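Local coordinates for complement C1r subcomponent (Homo sapiens, PDB 6F1D), which acts as a serine protease of the complement C1 complex and, through this CUB domain, probably takes part in calcium-dependent assembly with C1s, at residues R22-D27 / F50-H55; Q64-A69 / I74-G79. All blocks are in the same frame, centred on the assembly; numbering follows the deposited sequence.

Interaction 1 of 2, residues R22-D27 / F50-H55. Unlike the reference sequence in segment 50-55: Glu53 (reference Asp). With CA (calcium ion), chain B.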
loop_
_atom_site.group_PDB
_atom_site.type_symbol
_atom_site.label_atom_id
_atom_site.label_comp_id
_atom_site.label_asym_id
_atom_site.label_seq_id
_atom_site.Cartn_x
_atom_site.Cartn_y
_atom_site.Cartn_z
ATOM N N ARG A 22 -5.336 -2.052 13.984
ATOM C CA ARG A 22 -5.874 -3.330 14.410
ATOM C C ARG A 22 -5.902 -4.249 13.183
ATOM O O ARG A 22 -5.588 -3.833 12.062
ATOM C CB ARG A 22 -7.250 -3.152 15.054
ATOM C CG ARG A 22 -7.329 -1.984 16.018
ATOM C CD ARG A 22 -8.659 -1.876 16.685
ATOM N NE ARG A 22 -9.733 -1.599 15.732
ATOM C CZ ARG A 22 -9.916 -0.429 15.131
ATOM N NH1 ARG A 22 -9.091 0.587 15.359
ATOM N NH2 ARG A 22 -10.917 -0.281 14.277
ATOM N N SER A 23 -6.227 -5.521 13.397
ATOM C CA SER A 23 -6.076 -6.540 12.356
ATOM C C SER A 23 -6.853 -6.196 11.091
ATOM O O SER A 23 -8.076 -6.000 11.150
ATOM C CB SER A 23 -6.619 -7.879 12.854
ATOM O OG SER A 23 -6.219 -8.143 14.160
ATOM N N TYR A 24 -6.201 -6.295 9.936
ATOM C CA TYR A 24 -6.982 -6.189 8.700
ATOM C C TYR A 24 -7.806 -7.461 8.449
ATOM O O TYR A 24 -7.465 -8.552 8.911
ATOM C CB TYR A 24 -6.100 -5.857 7.510
ATOM C CG TYR A 24 -4.913 -6.746 7.341
ATOM C CD1 TYR A 24 -5.051 -7.984 6.753
ATOM C CD2 TYR A 24 -3.652 -6.327 7.774
ATOM C CE1 TYR A 24 -3.968 -8.837 6.582
ATOM C CE2 TYR A 24 -2.534 -7.164 7.606
ATOM C CZ TYR A 24 -2.719 -8.420 7.014
ATOM O OH TYR A 24 -1.648 -9.262 6.787
ATOM N N PRO A 25 -8.945 -7.330 7.773
ATOM C CA PRO A 25 -9.848 -8.481 7.548
ATOM C C PRO A 25 -9.250 -9.483 6.567
ATOM O O PRO A 25 -8.376 -9.130 5.769
ATOM C CB PRO A 25 -11.104 -7.821 6.951
ATOM C CG PRO A 25 -10.887 -6.359 7.044
ATOM C CD PRO A 25 -9.441 -6.112 7.133
ATOM N N PRO A 26 -9.743 -10.718 6.537
ATOM C CA PRO A 26 -9.250 -11.692 5.569
ATOM C C PRO A 26 -9.974 -11.594 4.231
ATOM O O PRO A 26 -10.970 -10.891 4.084
ATOM C CB PRO A 26 -9.567 -13.030 6.261
ATOM C CG PRO A 26 -10.839 -12.754 6.972
ATOM C CD PRO A 26 -10.753 -11.323 7.437
ATOM N N ASP A 27 -9.410 -12.302 3.237
ATOM C CA ASP A 27 -10.000 -12.514 1.921
ATOM C C ASP A 27 -10.233 -11.213 1.167
ATOM O O ASP A 27 -11.151 -11.112 0.353
ATOM C CB ASP A 27 -11.278 -13.343 2.037
ATOM C CG ASP A 27 -11.000 -14.729 2.588
ATOM O OD1 ASP A 27 -10.038 -15.375 2.096
ATOM O OD2 ASP A 27 -11.708 -15.164 3.526
ATOM N N PHE A 50 4.202 -1.426 10.776
ATOM C CA PHE A 50 3.974 -2.075 9.492
ATOM C C PHE A 50 3.998 -3.554 9.809
ATOM O O PHE A 50 4.957 -4.031 10.422
ATOM C CB PHE A 50 5.068 -1.709 8.485
ATOM C CG PHE A 50 4.898 -2.343 7.118
ATOM C CD1 PHE A 50 5.446 -3.588 6.831
ATOM C CD2 PHE A 50 4.239 -1.671 6.136
ATOM C CE1 PHE A 50 5.296 -4.144 5.547
ATOM C CE2 PHE A 50 4.097 -2.194 4.882
ATOM C CZ PHE A 50 4.618 -3.440 4.584
ATOM N N ASP A 51 2.929 -4.272 9.461
ATOM C CA ASP A 51 2.850 -5.681 9.856
ATOM C C ASP A 51 1.905 -6.386 8.882
ATOM O O ASP A 51 0.682 -6.268 9.008
ATOM C CB ASP A 51 2.398 -5.807 11.315
ATOM C CG ASP A 51 2.142 -7.243 11.730
ATOM O OD1 ASP A 51 2.772 -8.155 11.121
ATOM O OD2 ASP A 51 1.325 -7.458 12.672
ATOM N N ILE A 52 2.483 -7.052 7.889
ATOM C CA ILE A 52 1.721 -7.876 6.954
ATOM C C ILE A 52 2.229 -9.295 7.153
ATOM O O ILE A 52 3.446 -9.516 7.190
ATOM C CB ILE A 52 1.907 -7.413 5.502
ATOM C CG1 ILE A 52 1.409 -5.965 5.331
ATOM C CG2 ILE A 52 1.213 -8.390 4.484
ATOM C CD1 ILE A 52 1.551 -5.434 3.925
ATOM N N GLU A 53 1.306 -10.242 7.285
ATOM C CA GLU A 53 1.684 -11.603 7.647
ATOM C C GLU A 53 2.691 -12.154 6.628
ATOM O O GLU A 53 2.539 -11.933 5.411
ATOM C CB GLU A 53 0.404 -12.464 7.712
ATOM C CG GLU A 53 0.626 -13.961 8.075
ATOM C CD GLU A 53 -0.646 -14.788 7.913
ATOM O OE1 GLU A 53 -0.747 -15.879 8.515
ATOM O OE2 GLU A 53 -1.544 -14.372 7.157
ATOM N N ASP A 54 3.745 -12.815 7.108
ATOM C CA ASP A 54 4.777 -13.342 6.203
ATOM C C ASP A 54 5.088 -14.805 6.513
ATOM O O ASP A 54 4.385 -15.476 7.270
ATOM C CB ASP A 54 6.073 -12.508 6.243
ATOM C CG ASP A 54 6.765 -12.585 7.580
ATOM O OD1 ASP A 54 6.184 -13.176 8.529
ATOM O OD2 ASP A 54 7.892 -12.035 7.706
ATOM N N HIS A 55 6.212 -15.299 5.966
ATOM C CA HIS A 55 6.606 -16.715 6.029
ATOM C C HIS A 55 8.125 -16.775 6.079
ATOM O O HIS A 55 8.784 -15.972 5.405
ATOM C CB HIS A 55 6.091 -17.456 4.784
ATOM C CG HIS A 55 6.319 -18.932 4.806
ATOM N ND1 HIS A 55 7.553 -19.490 4.574
ATOM C CD2 HIS A 55 5.474 -19.965 5.035
ATOM C CE1 HIS A 55 7.465 -20.805 4.670
ATOM N NE2 HIS A 55 6.213 -21.119 4.949
HETATM CA CA CA B . -3.479 -13.313 6.414
HETATM O O HOH W 1 -5.558 -12.340 6.067
HETATM O O HOH W 2 -3.475 -11.806 8.457
#
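The phenol oxygen of Tyr24 is held by two groups. Across the contact it accepts the backbone N-H of Glu53: Glu53 N lies 3.2 Å from Tyr24 OH, and the bond is nearly straight, with an angle of 172° at the hydrogen. The second partner is the carboxylate of Asp63, which hydrogen-bonds to the same hydroxyl and also binds the calcium ion. Tyr24 CG sits between its own backbone N and carbonyl carbon (chi1 51°), and from there the ring carries its hydroxyl end across to the 50-55 loop. The loop backbone runs past the ring's edge. Asp51 O lies in the ring plane, 3.6 Å from Tyr24 CE2. Ile52 adds two carbons beside the hydroxyl, with Tyr24 OH 3.6 Å from Ile52 CA and 3.8 Å from Ile52 CG2. Phe97 meets the Tyr24 ring in an edge-to-face contact.

Glu53 differs from the reference sequence, which has aspartate here. Its chain is extended, with CG anti to the backbone N (chi1 179°), and Glu53 OE2 reaches the calcium ion at 2.3 Å. Asp63, Asp100, Ser102 and two waters also bind the metal. A phenylalanine in place of Tyr24 would probably leave Glu53 N without its acceptor and the Asp63 carboxylate without its second-shell partner. Tyr24 thus acts as a second-shell residue of the calcium site. One hydroxyl ties the backbone of one calcium ligand to the side chain of another, and the nearby metal is likely to polarise the hydroxyl through Asp63.

Interaction 2 of 2, residues Q64-A69 / I74-G79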
loop_
_atom_site.group_PDB
_atom_site.type_symbol
_atom_site.label_atom_id
_atom_site.label_comp_id
_atom_site.label_asym_id
_atom_site.label_seq_id
_atom_site.Cartn_x
_atom_site.Cartn_y
_atom_site.Cartn_z
ATOM N N GLN A 64 -0.282 -9.917 0.578
ATOM C CA GLN A 64 0.699 -9.163 -0.208
ATOM C C GLN A 64 0.238 -7.735 -0.357
ATOM O O GLN A 64 -0.939 -7.506 -0.653
ATOM C CB GLN A 64 0.887 -9.724 -1.633
ATOM C CG GLN A 64 1.278 -11.193 -1.701
ATOM C CD GLN A 64 0.082 -12.163 -1.555
ATOM O OE1 GLN A 64 -1.030 -11.858 -1.960
ATOM N NE2 GLN A 64 0.353 -13.367 -1.029
ATOM N N LEU A 65 1.173 -6.788 -0.264
ATOM C CA LEU A 65 0.937 -5.408 -0.709
ATOM C C LEU A 65 1.782 -5.158 -1.966
ATOM O O LEU A 65 3.009 -5.260 -1.922
ATOM C CB LEU A 65 1.300 -4.407 0.391
ATOM C CG LEU A 65 1.093 -2.941 -0.040
ATOM C CD1 LEU A 65 -0.407 -2.777 -0.376
ATOM C CD2 LEU A 65 1.478 -1.999 1.127
ATOM N N GLN A 66 1.138 -4.887 -3.096
ATOM C CA GLN A 66 1.839 -4.692 -4.359
ATOM C C GLN A 66 1.664 -3.240 -4.768
ATOM O O GLN A 66 0.581 -2.680 -4.594
ATOM C CB GLN A 66 1.275 -5.598 -5.448
ATOM C CG GLN A 66 1.071 -7.005 -5.022
ATOM C CD GLN A 66 0.650 -7.854 -6.175
ATOM O OE1 GLN A 66 0.073 -7.353 -7.160
ATOM N NE2 GLN A 66 0.920 -9.147 -6.078
ATOM N N ILE A 67 2.729 -2.622 -5.260
ATOM C CA ILE A 67 2.706 -1.205 -5.612
ATOM C C ILE A 67 3.078 -1.046 -7.081
ATOM O O ILE A 67 4.064 -1.632 -7.541
ATOM C CB ILE A 67 3.654 -0.402 -4.714
ATOM C CG1 ILE A 67 3.267 -0.662 -3.244
ATOM C CG2 ILE A 67 3.634 1.072 -5.148
ATOM C CD1 ILE A 67 3.897 0.268 -2.199
ATOM N N TYR A 68 2.282 -0.254 -7.812
ATOM C CA TYR A 68 2.435 -0.034 -9.246
ATOM C C TYR A 68 2.569 1.458 -9.477
ATOM O O TYR A 68 1.857 2.258 -8.858
ATOM C CB TYR A 68 1.249 -0.534 -10.042
ATOM C CG TYR A 68 1.121 -2.026 -9.967
ATOM C CD1 TYR A 68 0.493 -2.621 -8.869
ATOM C CD2 TYR A 68 1.659 -2.829 -10.930
ATOM C CE1 TYR A 68 0.385 -4.040 -8.784
ATOM C CE2 TYR A 68 1.548 -4.258 -10.866
ATOM C CZ TYR A 68 0.915 -4.824 -9.769
ATOM O OH TYR A 68 0.800 -6.182 -9.644
ATOM N N ALA A 69 3.490 1.836 -10.337
ATOM C CA ALA A 69 3.671 3.234 -10.707
ATOM C C ALA A 69 3.433 3.301 -12.196
ATOM O O ALA A 69 4.198 2.728 -12.975
ATOM C CB ALA A 69 5.056 3.752 -10.345
ATOM N N ILE A 74 6.495 -1.909 -8.948
ATOM C CA ILE A 74 7.713 -1.427 -8.284
ATOM C C ILE A 74 7.896 -2.047 -6.899
ATOM O O ILE A 74 8.607 -1.487 -6.078
ATOM C CB ILE A 74 7.746 0.111 -8.190
ATOM C CG1 ILE A 74 6.573 0.623 -7.334
ATOM C CG2 ILE A 74 7.753 0.749 -9.597
ATOM C CD1 ILE A 74 6.634 2.073 -7.027
ATOM N N GLY A 75 7.250 -3.168 -6.603
ATOM C CA GLY A 75 7.516 -3.826 -5.339
ATOM C C GLY A 75 6.359 -4.663 -4.828
ATOM O O GLY A 75 5.197 -4.316 -5.040
ATOM N N GLU A 76 6.658 -5.811 -4.217
ATOM C CA GLU A 76 5.669 -6.574 -3.458
ATOM C C GLU A 76 6.182 -6.705 -2.025
ATOM O O GLU A 76 7.344 -7.071 -1.825
ATOM C CB GLU A 76 5.446 -7.970 -4.049
ATOM C CG GLU A 76 4.684 -8.900 -3.068
ATOM C CD GLU A 76 4.326 -10.278 -3.666
ATOM O OE1 GLU A 76 3.376 -10.355 -4.494
ATOM O OE2 GLU A 76 4.988 -11.284 -3.287
ATOM N N PHE A 77 5.347 -6.413 -1.041
ATOM C CA PHE A 77 5.835 -6.232 0.323
ATOM C C PHE A 77 5.024 -7.049 1.326
ATOM O O PHE A 77 3.802 -7.169 1.205
ATOM C CB PHE A 77 5.801 -4.746 0.698
ATOM C CG PHE A 77 6.641 -3.858 -0.212
ATOM C CD1 PHE A 77 8.003 -3.813 -0.061
ATOM C CD2 PHE A 77 6.057 -3.093 -1.233
ATOM C CE1 PHE A 77 8.787 -3.014 -0.884
ATOM C CE2 PHE A 77 6.831 -2.283 -2.040
ATOM C CZ PHE A 77 8.191 -2.245 -1.860
ATOM N N CYS A 78 5.714 -7.606 2.330
ATOM C CA CYS A 78 5.067 -8.220 3.490
ATOM C C CYS A 78 6.049 -8.153 4.649
ATOM O O CYS A 78 7.137 -7.599 4.522
ATOM C CB CYS A 78 4.598 -9.666 3.214
ATOM S SG CYS A 78 5.966 -10.766 2.794
ATOM N N GLY A 79 5.649 -8.679 5.795
ATOM C CA GLY A 79 6.541 -8.699 6.950
ATOM C C GLY A 79 6.384 -7.491 7.861
ATOM O O GLY A 79 5.376 -6.780 7.822
#
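Strands 64-69 and 72-77 form a beta hairpin at one edge of a sheet of the CUB beta-sandwich. The two short segments run antiparallel, at 172°, with axes 4.6 Å apart. Leu65 and Phe77 are a hydrogen-bonded pair: Leu65 N lies 3.0 Å from Phe77 O, and Phe77 N lies 2.8 Å from Leu65 O. Gln66 and Glu76 form the neighbouring non-hydrogen-bonded pair. Further along, Ile67 N donates to Gly75 O, and Ile74 N donates to Ile67 O at 2.8 Å. At the other end Cys78 is bonded to Cys60, fastening the chain after the hairpin to the loop before it.

On the face of Leu65 and Phe77 the contact is apolar. Ile67 and Phe77 cross at about a right angle, and Ile67 CD1 comes within 3.9 Å of Phe77 CE2, oblique to the ring. Leu65 and Ile67 also pack on Phe46 of strand 40-46, in the other sheet. Ile74 places CG1 between its backbone N and carbonyl carbon (chi1 62°), which brings its CD1 to 3.7 Å from Ile67 CG2.

The face of Gln66 and Glu76 is polar. Their side chains lie side by side. Gln66 uses both ends of its amide: Gln66 OE1 accepts Tyr68 OH at 2.8 Å, from above its carbonyl plane, and Gln66 NE2 donates to Glu76 OE1 at 3.2 Å, 24° out of the amide plane.

In the fold
Interaction 1 comes first along the chain and closes before interaction 2 opens. Their centres are about 14 Å apart. Interaction 1 joins two loops around the calcium site at one end of the CUB domain. Interaction 2 is the hairpin at the edge of the five-stranded sheet. Strand 64-69 lies next to strand 92-98 in that sheet. The two contacts meet where the 50-55 loop runs beside the end of the hairpin: Ile52 O and Gly79 N are a probable hydrogen bond, at 2.7 Å. Ile52 CD1 also packs on Leu65 CB, at 3.7 Å. The loop carrying Glu53, one of the calcium ligands, is therefore tied to the end of the hairpin by a backbone bond and apolar packing.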